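Local structure of CRISPR-associated protein, Cse1 family (4H3T) at residues L318-G323 with L362-A367. The protein probably serves as the large Cse1 subunit of a type I-E CRISPR Cascade complex, helping it to recognise invading DNA. The protein carries 1 engineered substitution. Sequence-based numbering, arbitrary orientation.
Sequences LRARPG and LLVTSA
Ser366 reaches from the middle strand of a three-stranded antiparallel sheet, 359-370 between 202-206 and 375-387, to the backbone of Ala320 in the loop that follows strand 312-317. The loop runs nearly at right angles to the strand, so the two share a few points and no strand pairing. Ser366 CB lies 3.6 Å from Ala320 O and also comes loosely up to Arg319 CB. With chi1 at 73°, OG sits between its own backbone N and carbonyl carbon, and from there it donates a short hydrogen bond, OG to Ala320 O at 2.6 Å. The hydroxyl approaches with a C=O...OG angle of 143° and stands 23° off the carbonyl plane. Pro322 CG comes no nearer to Ser366 OG than 4.3 Å, a loose contact beside the bond. Were the serine replaced by an alanine, the carbonyl of Ala320 would probably lose this donor and the loop be less firmly tied to the sheet. The Ala320 methyl points toward the strand, but its approach to Val364 CG1 is modelled too close for two carbons and is doubtful in detail. Arg319 sends its guanidinium elsewhere, to the carbonyl and ring of Trp199. One water completes the join: it accepts from Ala320 N at 3.3 Å and donates to Thr365 O at 3.0 Å.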
loop_
_atom_site.group_PDB
_atom_site.type_symbol
_atom_site.label_atom_id
_atom_site.label_comp_id
_atom_site.label_asym_id
_atom_site.label_seq_id
_atom_site.Cartn_x
_atom_site.Cartn_y
_atom_site.Cartn_z
ATOM N N LEU A 318 0.386 5.018 10.033
ATOM C CA LEU A 318 0.036 6.093 9.105
ATOM C C LEU A 318 -0.616 5.435 7.868
ATOM O O LEU A 318 -0.087 4.422 7.337
ATOM C CB LEU A 318 1.266 6.849 8.667
ATOM C CG LEU A 318 1.853 7.842 9.655
ATOM C CD1 LEU A 318 3.185 8.355 9.176
ATOM C CD2 LEU A 318 0.832 8.984 9.938
ATOM N N ARG A 319 -1.694 6.009 7.377
ATOM C CA ARG A 319 -2.471 5.374 6.297
ATOM C C ARG A 319 -2.805 6.313 5.191
ATOM O O ARG A 319 -3.210 7.444 5.435
ATOM C CB ARG A 319 -3.769 4.770 6.824
ATOM C CG ARG A 319 -3.537 3.571 7.720
ATOM C CD ARG A 319 -4.842 2.844 7.935
ATOM N NE ARG A 319 -4.740 1.738 8.886
ATOM C CZ ARG A 319 -4.912 1.816 10.201
ATOM N NH1 ARG A 319 -5.097 2.997 10.793
ATOM N NH2 ARG A 319 -4.828 0.726 10.946
ATOM N N ALA A 320 -2.498 5.860 3.959
ATOM C CA ALA A 320 -2.886 6.526 2.733
ATOM C C ALA A 320 -4.396 6.569 2.770
ATOM O O ALA A 320 -5.049 5.551 3.083
ATOM C CB ALA A 320 -2.389 5.743 1.541
ATOM N N ARG A 321 -4.940 7.762 2.614
ATOM C CA ARG A 321 -6.382 7.953 2.729
ATOM C C ARG A 321 -7.057 7.449 1.419
ATOM O O ARG A 321 -6.691 7.932 0.340
ATOM C CB ARG A 321 -6.667 9.458 2.991
ATOM C CG ARG A 321 -8.114 9.848 3.090
ATOM C CD ARG A 321 -8.233 11.358 3.396
ATOM N NE ARG A 321 -8.675 11.651 4.767
ATOM C CZ ARG A 321 -8.506 12.810 5.415
ATOM N NH1 ARG A 321 -7.881 13.832 4.828
ATOM N NH2 ARG A 321 -8.949 12.952 6.660
ATOM N N PRO A 322 -8.032 6.498 1.452
ATOM C CA PRO A 322 -8.702 6.110 0.175
ATOM C C PRO A 322 -9.575 7.250 -0.353
ATOM O O PRO A 322 -9.927 8.203 0.343
ATOM C CB PRO A 322 -9.530 4.863 0.537
ATOM C CG PRO A 322 -9.136 4.498 1.982
ATOM C CD PRO A 322 -8.591 5.759 2.608
ATOM N N GLY A 323 -9.861 7.177 -1.634
ATOM C CA GLY A 323 -10.724 8.143 -2.263
ATOM C C GLY A 323 -10.055 9.457 -2.646
ATOM O O GLY A 323 -10.789 10.367 -2.997
ATOM N N LEU A 362 7.078 5.070 -5.254
ATOM C CA LEU A 362 6.584 4.584 -3.983
ATOM C C LEU A 362 5.250 3.923 -4.182
ATOM O O LEU A 362 4.324 4.570 -4.620
ATOM C CB LEU A 362 6.452 5.733 -2.966
ATOM C CG LEU A 362 7.716 6.441 -2.592
ATOM C CD1 LEU A 362 7.419 7.489 -1.591
ATOM C CD2 LEU A 362 8.817 5.434 -2.060
ATOM N N LEU A 363 5.158 2.650 -3.860
ATOM C CA LEU A 363 3.917 1.890 -3.924
ATOM C C LEU A 363 3.250 2.056 -2.597
ATOM O O LEU A 363 3.853 1.730 -1.598
ATOM C CB LEU A 363 4.219 0.419 -4.197
ATOM C CG LEU A 363 3.045 -0.597 -4.085
ATOM C CD1 LEU A 363 1.886 -0.253 -5.002
ATOM C CD2 LEU A 363 3.543 -1.963 -4.371
ATOM N N VAL A 364 2.011 2.526 -2.560
ATOM C CA VAL A 364 1.269 2.675 -1.316
ATOM C C VAL A 364 0.004 1.878 -1.361
ATOM O O VAL A 364 -0.779 2.029 -2.319
ATOM C CB VAL A 364 0.976 4.225 -1.218
ATOM C CG1 VAL A 364 0.050 4.594 -0.108
ATOM C CG2 VAL A 364 2.271 5.025 -1.106
ATOM N N THR A 365 -0.300 1.152 -0.308
ATOM C CA THR A 365 -1.614 0.525 -0.143
ATOM C C THR A 365 -2.199 0.690 1.281
ATOM O O THR A 365 -1.456 0.758 2.256
ATOM C CB THR A 365 -1.608 -1.001 -0.471
ATOM O OG1 THR A 365 -0.939 -1.691 0.616
ATOM C CG2 THR A 365 -0.955 -1.293 -1.841
ATOM N N SER A 366 -3.543 0.784 1.384
ATOM C CA SER A 366 -4.241 0.722 2.694
ATOM C C SER A 366 -5.615 0.211 2.476
ATOM O O SER A 366 -6.101 0.236 1.358
ATOM C CB SER A 366 -4.260 2.075 3.422
ATOM O OG SER A 366 -5.160 2.942 2.782
ATOM N N ALA A 367 -6.241 -0.273 3.533
ATOM C CA ALA A 367 -7.583 -0.861 3.462
ATOM C C ALA A 367 -8.423 -0.337 4.558
ATOM O O ALA A 367 -7.894 0.046 5.603
ATOM C CB ALA A 367 -7.492 -2.365 3.557
HETATM O O HOH W 1 -0.452 3.416 3.296
#